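Local coordinates for protein VlsE1 (Borreliella burgdorferi, PDB 1L8W) that is a variable surface lipoprotein of the outer membrane, probably varied in sequence to help the Lyme disease spirochaete evade the host immune response, at residues K183-K188 with E265-D270; K192-A197 with G285-K290. All coordinates share one frame; numbering follows the deposited sequence.

Contact 1 of 2, residues K183-K188 with E265-D270; sequences KGENNK and EMKKDD
Asn-187 reaches Asp-269 with its amide: ND2 donates to OD1 over 2.8 Å in a nearly straight bond (167° at the hydrogen). The N-H comes from the syn side of the carboxylate, somewhat out of its plane, and the two flat groups are turned 54° against each other. Asparagine suits this place as a short amide whose N-H, in its own plane, can point straight at the carboxylate.

Lys-267 fills the other flank. Its extended chain lies alongside both Glu-185 and Lys-188, pointing the same way as each; Lys-267 CE packs on Lys-188 CD at 3.7 Å. Lys-267 NZ forms a salt bridge with Glu-185 OE1 (3.3 Å), although the hydrogen bond within it is weak, whereas the ammonium of Lys-188 pairs with Glu-260.

The contact fastens the long loop between helices 153-170 and 205-216 to the start of helix 269-281, where Lys-268 is the N-cap residue. Gly-184 O meets two waters: one, 2.6 Å away, accepts from Asp-269 N; the second joins Gly-184 O, Asn-187 N and Lys-267 O. The backbone angles of Gly-184 call for glycine.

Lys-183, bent at chi2 (-67°), turns back across the methylenes of Lys-268, Lys-183 CE to Lys-268 CD 3.7 Å. Lys-183 NZ and Lys-268 NZ stay 5.0 Å apart, the former weakly bonded to Asp-264 O, the latter turned to the Met-266 carbonyl.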
ATOM      1  N   LYS A 183      13.751  -1.651  14.155  1.00 55.82           N
ATOM      2  CA  LYS A 183      13.177  -2.292  15.332  1.00 53.43           C
ATOM      3  C   LYS A 183      12.576  -1.328  16.346  1.00 51.84           C
ATOM      4  O   LYS A 183      12.953  -0.156  16.425  1.00 51.65           O
ATOM      5  CB  LYS A 183      14.220  -3.176  16.016  1.00 55.21           C
ATOM      6  CG  LYS A 183      14.238  -4.605  15.487  1.00 57.18           C
ATOM      7  CD  LYS A 183      12.944  -5.334  15.844  1.00 57.55           C
ATOM      8  CE  LYS A 183      12.931  -6.760  15.307  1.00 59.07           C
ATOM      9  NZ  LYS A 183      11.730  -7.521  15.750  1.00 56.85           N
ATOM     10  N   GLY A 184      11.635  -1.849  17.125  1.00 49.32           N
ATOM     11  CA  GLY A 184      10.955  -1.054  18.124  1.00 47.55           C
ATOM     12  C   GLY A 184       9.495  -1.442  18.081  1.00 47.22           C
ATOM     13  O   GLY A 184       8.747  -0.953  17.238  1.00 47.98           O
ATOM     14  N   GLU A 185       9.094  -2.327  18.985  1.00 46.16           N
ATOM     15  CA  GLU A 185       7.722  -2.813  19.042  1.00 45.16           C
ATOM     16  C   GLU A 185       6.774  -1.824  19.714  1.00 42.66           C
ATOM     17  O   GLU A 185       5.699  -2.201  20.182  1.00 44.01           O
ATOM     18  CB  GLU A 185       7.685  -4.153  19.790  1.00 47.53           C
ATOM     19  CG  GLU A 185       8.013  -4.036  21.277  1.00 50.37           C
ATOM     20  CD  GLU A 185       8.235  -5.379  21.949  1.00 51.27           C
ATOM     21  OE1 GLU A 185       7.294  -6.199  21.997  1.00 51.61           O
ATOM     22  OE2 GLU A 185       9.363  -5.610  22.433  1.00 55.00           O
ATOM     23  N   ASN A 186       7.169  -0.555  19.754  1.00 38.86           N
ATOM     24  CA  ASN A 186       6.351   0.481  20.381  1.00 33.99           C
ATOM     25  C   ASN A 186       4.918   0.555  19.850  1.00 29.29           C
ATOM     26  O   ASN A 186       3.997   0.890  20.592  1.00 28.34           O
ATOM     27  CB  ASN A 186       7.012   1.857  20.208  1.00 35.73           C
ATOM     28  CG  ASN A 186       8.390   1.930  20.835  1.00 38.92           C
ATOM     29  OD1 ASN A 186       8.551   1.706  22.034  1.00 40.85           O
ATOM     30  ND2 ASN A 186       9.394   2.250  20.023  1.00 41.61           N
ATOM     31  N   ASN A 187       4.720   0.242  18.575  1.00 25.54           N
ATOM     32  CA  ASN A 187       3.381   0.339  18.000  1.00 24.35           C
ATOM     33  C   ASN A 187       2.652  -0.971  17.713  1.00 24.38           C
ATOM     34  O   ASN A 187       1.625  -0.979  17.038  1.00 24.89           O
ATOM     35  CB  ASN A 187       3.437   1.206  16.740  1.00 21.92           C
ATOM     36  CG  ASN A 187       3.908   2.628  17.034  1.00 18.70           C
ATOM     37  OD1 ASN A 187       3.267   3.359  17.787  1.00 17.12           O
ATOM     38  ND2 ASN A 187       5.036   3.018  16.447  1.00 14.21           N
ATOM     39  N   LYS A 188       3.168  -2.071  18.248  1.00 24.09           N
ATOM     40  CA  LYS A 188       2.548  -3.373  18.048  1.00 23.90           C
ATOM     41  C   LYS A 188       1.064  -3.344  18.402  1.00 23.89           C
ATOM     42  O   LYS A 188       0.286  -4.161  17.909  1.00 25.82           O
ATOM     43  CB  LYS A 188       3.275  -4.437  18.882  1.00 25.36           C
ATOM     44  CG  LYS A 188       3.409  -4.128  20.373  1.00 23.22           C
ATOM     45  CD  LYS A 188       4.215  -5.232  21.068  1.00 27.00           C
ATOM     46  CE  LYS A 188       4.634  -4.853  22.496  1.00 27.55           C
ATOM     47  NZ  LYS A 188       3.504  -4.870  23.477  1.00 32.57           N
ATOM     48  N   GLU A 265       8.203 -10.818  13.434  1.00 34.65           N
ATOM     49  CA  GLU A 265       8.255 -10.389  12.040  1.00 35.09           C
ATOM     50  C   GLU A 265       7.416  -9.134  11.838  1.00 35.46           C
ATOM     51  O   GLU A 265       7.719  -8.313  10.977  1.00 34.48           O
ATOM     52  CB  GLU A 265       7.770 -11.503  11.110  1.00 37.08           C
ATOM     53  CG  GLU A 265       8.726 -12.690  11.019  1.00 37.57           C
ATOM     54  CD  GLU A 265       8.451 -13.749  12.060  1.00 37.27           C
ATOM     55  OE1 GLU A 265       7.980 -13.394  13.162  1.00 32.97           O
ATOM     56  OE2 GLU A 265       8.718 -14.940  11.773  1.00 38.72           O
HETATM   57  N   MSE A 266       6.346  -9.003  12.618  1.00 35.64           N
HETATM   58  CA  MSE A 266       5.497  -7.821  12.555  1.00 37.04           C
HETATM   59  C   MSE A 266       6.044  -6.899  13.656  1.00 37.75           C
HETATM   60  O   MSE A 266       7.259  -6.789  13.815  1.00 38.68           O
HETATM   61  CB  MSE A 266       4.026  -8.189  12.812  1.00 37.37           C
HETATM   62  CG  MSE A 266       3.302  -8.851  11.619  1.00 39.20           C
HETATM   63 SE   MSE A 266       3.106  -7.745   9.988  1.00 41.71          SE
HETATM   64  CE  MSE A 266       4.786  -8.198   9.169  1.00 40.05           C
ATOM     65  N   LYS A 267       5.174  -6.251  14.420  1.00 37.40           N
ATOM     66  CA  LYS A 267       5.625  -5.360  15.501  1.00 38.19           C
ATOM     67  C   LYS A 267       6.469  -4.177  15.021  1.00 35.29           C
ATOM     68  O   LYS A 267       6.357  -3.075  15.550  1.00 35.32           O
ATOM     69  CB  LYS A 267       6.416  -6.147  16.556  1.00 39.75           C
ATOM     70  CG  LYS A 267       5.566  -7.049  17.436  1.00 41.52           C
ATOM     71  CD  LYS A 267       6.387  -7.656  18.570  1.00 43.06           C
ATOM     72  CE  LYS A 267       5.479  -8.372  19.567  1.00 45.69           C
ATOM     73  NZ  LYS A 267       6.228  -9.004  20.690  1.00 46.67           N
ATOM     74  N   LYS A 268       7.322  -4.409  14.028  1.00 34.40           N
ATOM     75  CA  LYS A 268       8.157  -3.350  13.474  1.00 31.73           C
ATOM     76  C   LYS A 268       7.294  -2.341  12.713  1.00 30.32           C
ATOM     77  O   LYS A 268       6.288  -2.701  12.100  1.00 29.79           O
ATOM     78  CB  LYS A 268       9.214  -3.950  12.554  1.00 32.57           C
ATOM     79  CG  LYS A 268      10.348  -4.617  13.300  1.00 35.57           C
ATOM     80  CD  LYS A 268      11.307  -5.305  12.352  1.00 37.36           C
ATOM     81  CE  LYS A 268      10.810  -6.688  11.982  1.00 40.09           C
ATOM     82  NZ  LYS A 268       9.450  -6.661  11.389  1.00 39.99           N
ATOM     83  N   ASP A 269       7.711  -1.082  12.753  1.00 28.98           N
ATOM     84  CA  ASP A 269       6.990   0.017  12.120  1.00 27.36           C
ATOM     85  C   ASP A 269       6.745  -0.042  10.618  1.00 25.17           C
ATOM     86  O   ASP A 269       5.694   0.385  10.152  1.00 23.76           O
ATOM     87  CB  ASP A 269       7.679   1.342  12.453  1.00 28.11           C
ATOM     88  CG  ASP A 269       7.622   1.670  13.933  1.00 29.74           C
ATOM     89  OD1 ASP A 269       6.518   1.596  14.516  1.00 27.07           O
ATOM     90  OD2 ASP A 269       8.681   2.008  14.510  1.00 30.79           O
ATOM     91  N   ASP A 270       7.702  -0.541   9.850  1.00 23.96           N
ATOM     92  CA  ASP A 270       7.495  -0.597   8.412  1.00 23.56           C
ATOM     93  C   ASP A 270       6.529  -1.722   8.014  1.00 22.00           C
ATOM     94  O   ASP A 270       5.822  -1.604   7.010  1.00 21.25           O
ATOM     95  CB  ASP A 270       8.840  -0.709   7.681  1.00 24.53           C
ATOM     96  CG  ASP A 270       9.670  -1.883   8.150  1.00 29.31           C
ATOM     97  OD1 ASP A 270       9.345  -2.464   9.211  1.00 25.47           O
ATOM     98  OD2 ASP A 270      10.660  -2.213   7.452  1.00 31.17           O
TER
HETATM   99  O   HOH W   1       6.174  -0.580  16.451  1.00 25.27           O
HETATM  100  O   HOH W   2       9.775  -0.450  14.901  1.00 44.16           O

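Contact 2 of 2, residues K192-A197 with G285-K290; sequences KLFGKA and GKFAVK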
ATOM      1  N   LYS A 192      -4.703  -4.231  17.256  1.00 20.98           N
ATOM      2  CA  LYS A 192      -6.058  -4.291  17.801  1.00 20.85           C
ATOM      3  C   LYS A 192      -7.109  -3.814  16.808  1.00 21.61           C
ATOM      4  O   LYS A 192      -8.288  -4.150  16.928  1.00 23.13           O
ATOM      5  CB  LYS A 192      -6.153  -3.452  19.079  1.00 18.44           C
ATOM      6  CG  LYS A 192      -5.151  -3.852  20.148  1.00 17.06           C
ATOM      7  CD  LYS A 192      -5.272  -2.989  21.394  1.00 17.40           C
ATOM      8  CE  LYS A 192      -4.382  -3.546  22.501  1.00 17.95           C
ATOM      9  NZ  LYS A 192      -4.548  -2.780  23.760  1.00 26.53           N
ATOM     10  N   LEU A 193      -6.674  -3.021  15.838  1.00 20.58           N
ATOM     11  CA  LEU A 193      -7.565  -2.476  14.822  1.00 20.67           C
ATOM     12  C   LEU A 193      -7.893  -3.517  13.769  1.00 20.94           C
ATOM     13  O   LEU A 193      -8.849  -3.362  13.011  1.00 21.85           O
ATOM     14  CB  LEU A 193      -6.911  -1.258  14.158  1.00 17.78           C
ATOM     15  CG  LEU A 193      -6.479  -0.164  15.139  1.00 16.31           C
ATOM     16  CD1 LEU A 193      -5.923   1.004  14.374  1.00 16.55           C
ATOM     17  CD2 LEU A 193      -7.655   0.276  15.993  1.00 12.74           C
ATOM     18  N   PHE A 194      -7.095  -4.583  13.738  1.00 19.79           N
ATOM     19  CA  PHE A 194      -7.268  -5.663  12.777  1.00 21.37           C
ATOM     20  C   PHE A 194      -8.163  -6.794  13.279  1.00 25.04           C
ATOM     21  O   PHE A 194      -8.339  -7.806  12.598  1.00 24.20           O
ATOM     22  CB  PHE A 194      -5.893  -6.209  12.369  1.00 19.16           C
ATOM     23  CG  PHE A 194      -5.059  -5.215  11.594  1.00 16.84           C
ATOM     24  CD1 PHE A 194      -4.498  -4.114  12.227  1.00 17.26           C
ATOM     25  CD2 PHE A 194      -4.905  -5.339  10.219  1.00 17.78           C
ATOM     26  CE1 PHE A 194      -3.803  -3.150  11.503  1.00 19.65           C
ATOM     27  CE2 PHE A 194      -4.210  -4.379   9.482  1.00 18.13           C
ATOM     28  CZ  PHE A 194      -3.660  -3.283  10.122  1.00 16.65           C
ATOM     29  N   GLY A 195      -8.745  -6.613  14.460  1.00 28.42           N
ATOM     30  CA  GLY A 195      -9.599  -7.647  15.012  1.00 32.41           C
ATOM     31  C   GLY A 195     -11.076  -7.346  14.870  1.00 33.95           C
ATOM     32  O   GLY A 195     -11.476  -6.557  14.019  1.00 35.35           O
ATOM     33  N   LYS A 196     -11.892  -7.974  15.710  1.00 36.70           N
ATOM     34  CA  LYS A 196     -13.331  -7.759  15.663  1.00 39.07           C
ATOM     35  C   LYS A 196     -13.690  -6.429  16.301  1.00 39.23           C
ATOM     36  O   LYS A 196     -12.844  -5.764  16.900  1.00 39.17           O
ATOM     37  CB  LYS A 196     -14.062  -8.903  16.368  1.00 40.33           C
ATOM     38  CG  LYS A 196     -13.652  -9.109  17.801  1.00 44.15           C
ATOM     39  CD  LYS A 196     -14.167 -10.433  18.343  1.00 46.93           C
ATOM     40  CE  LYS A 196     -13.556 -11.610  17.595  1.00 47.91           C
ATOM     41  NZ  LYS A 196     -13.976 -12.919  18.172  1.00 50.94           N
ATOM     42  N   ALA A 197     -14.949  -6.037  16.154  1.00 41.83           N
ATOM     43  CA  ALA A 197     -15.429  -4.775  16.702  1.00 42.98           C
ATOM     44  C   ALA A 197     -16.505  -5.026  17.742  1.00 43.33           C
ATOM     45  O   ALA A 197     -16.890  -6.169  17.987  1.00 43.46           O
ATOM     46  CB  ALA A 197     -15.985  -3.899  15.584  1.00 43.00           C
ATOM     47  N   GLY A 285     -11.450  -4.096   3.416  1.00 22.38           N
ATOM     48  CA  GLY A 285     -10.484  -3.845   4.470  1.00 21.85           C
ATOM     49  C   GLY A 285     -10.955  -2.700   5.339  1.00 20.85           C
ATOM     50  O   GLY A 285     -11.035  -1.571   4.872  1.00 22.41           O
ATOM     51  N   LYS A 286     -11.269  -2.979   6.600  1.00 21.78           N
ATOM     52  CA  LYS A 286     -11.747  -1.947   7.520  1.00 22.26           C
ATOM     53  C   LYS A 286     -11.056  -2.032   8.880  1.00 21.31           C
ATOM     54  O   LYS A 286     -10.456  -3.045   9.216  1.00 20.52           O
ATOM     55  CB  LYS A 286     -13.255  -2.092   7.715  1.00 24.00           C
ATOM     56  CG  LYS A 286     -14.029  -2.164   6.418  1.00 27.70           C
ATOM     57  CD  LYS A 286     -15.483  -2.519   6.672  1.00 29.60           C
ATOM     58  CE  LYS A 286     -16.285  -2.535   5.379  1.00 29.83           C
ATOM     59  NZ  LYS A 286     -17.708  -2.884   5.642  1.00 33.47           N
ATOM     60  N   PHE A 287     -11.160  -0.964   9.663  1.00 21.95           N
ATOM     61  CA  PHE A 287     -10.536  -0.915  10.982  1.00 22.64           C
ATOM     62  C   PHE A 287     -11.586  -0.922  12.084  1.00 23.95           C
ATOM     63  O   PHE A 287     -12.506  -0.095  12.096  1.00 27.31           O
ATOM     64  CB  PHE A 287      -9.646   0.321  11.058  1.00 20.12           C
ATOM     65  CG  PHE A 287      -8.599   0.354   9.982  1.00 19.38           C
ATOM     66  CD1 PHE A 287      -7.399  -0.336  10.141  1.00 18.49           C
ATOM     67  CD2 PHE A 287      -8.848   1.000   8.777  1.00 15.80           C
ATOM     68  CE1 PHE A 287      -6.466  -0.392   9.112  1.00 17.73           C
ATOM     69  CE2 PHE A 287      -7.919   0.950   7.736  1.00 16.02           C
ATOM     70  CZ  PHE A 287      -6.728   0.251   7.901  1.00 16.43           C
ATOM     71  N   ALA A 288     -11.446  -1.869  13.007  1.00 23.47           N
ATOM     72  CA  ALA A 288     -12.407  -2.024  14.090  1.00 26.66           C
ATOM     73  C   ALA A 288     -11.998  -1.483  15.467  1.00 26.09           C
ATOM     74  O   ALA A 288     -10.837  -1.571  15.882  1.00 24.92           O
ATOM     75  CB  ALA A 288     -12.793  -3.494  14.201  1.00 28.34           C
ATOM     76  N   VAL A 289     -12.980  -0.930  16.168  1.00 26.73           N
ATOM     77  CA  VAL A 289     -12.782  -0.375  17.500  1.00 28.29           C
ATOM     78  C   VAL A 289     -13.932  -0.843  18.410  1.00 31.61           C
ATOM     79  O   VAL A 289     -14.966  -1.321  17.921  1.00 28.13           O
ATOM     80  CB  VAL A 289     -12.774   1.175  17.461  1.00 28.14           C
ATOM     81  CG1 VAL A 289     -11.627   1.680  16.592  1.00 25.78           C
ATOM     82  CG2 VAL A 289     -14.105   1.687  16.925  1.00 27.02           C
ATOM     83  N   LYS A 290     -13.739  -0.712  19.725  1.00 34.36           N
ATOM     84  CA  LYS A 290     -14.756  -1.089  20.711  1.00 38.40           C
ATOM     85  C   LYS A 290     -15.873  -0.055  20.617  1.00 41.21           C
ATOM     86  O   LYS A 290     -15.653   1.043  20.106  1.00 42.14           O
ATOM     87  CB  LYS A 290     -14.177  -1.044  22.135  1.00 38.22           C
ATOM     88  CG  LYS A 290     -12.906  -1.855  22.337  1.00 39.03           C
ATOM     89  CD  LYS A 290     -12.204  -1.540  23.668  1.00 39.33           C
ATOM     90  CE  LYS A 290     -12.970  -2.032  24.896  1.00 38.77           C
ATOM     91  NZ  LYS A 290     -14.138  -1.184  25.283  1.00 36.77           N
TER
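Ala-288 is the bump at the centre of this contact. Its methyl points into the bend of 192-197 and sits in a hollow made by the carbonyls of Gly-195 and Lys-196 and the methyl of Ala-197, with Ala-288 CB 3.3 Å from Gly-195 O and 3.5 Å from Ala-197 CB. The small side chain suits a hollow lined so closely by backbone. Ala-197 returns the fit, its CB also resting against Val-289 O.

Leu-193 supplies a second bump. Its CB approaches the edge of the Phe-287 ring near CD1, and Leu-193 CD2 lies 3.7 Å from Ala-288 O and reaches on to Val-289 CG1. Next to it the two phenylalanines form a T-shaped pair: the edge of Phe-287 is directed at the face of Phe-194, with planes at 90° and centroids 5.9 Å apart. In Phe-194, CG stands anti to the carbonyl carbon (chi1 -66°), and although its CB points away from the strand, the ring swings back so that CZ meets Phe-287 CE1. Helix 269-281 covers Phe-194, and helix 294-333 packs on Leu-193 and Phe-287.

Strand 287-288 pairs in parallel with 141-142, using Phe-287 and Val-289 backbone groups, while Ala-288 N turns the other way and donates to Leu-193 O (3.0 Å, 166°). Phe-287 CA-H faces Leu-193 O, and Leu-193 CA-H faces Ala-288 O. With the buried N-H of Ala-288 satisfied by Leu-193 O, the surface around it can be largely apolar.

Contacts 1 and 2 secure successive parts of the same long loop, between helices 153-170 and 205-216, and their centres lie about 18 Å apart. Their partners follow in the same order: 265-270 enters helix 269-281, whereas the segment 285-290 comes later in the chain and holds strand 287-288. The loop therefore runs beside the helix, meeting its beginning in contact 1 and the strand beyond its end in contact 2. Phe-261 relates to both, bonding through its backbone to Lys-188 and meeting the ring of Phe-194. Contact 1 is a polar, hydrated surface contact, whereas contact 2 is buried and largely apolar; their centres lie about 17 and 18 Å from the centre of the chain.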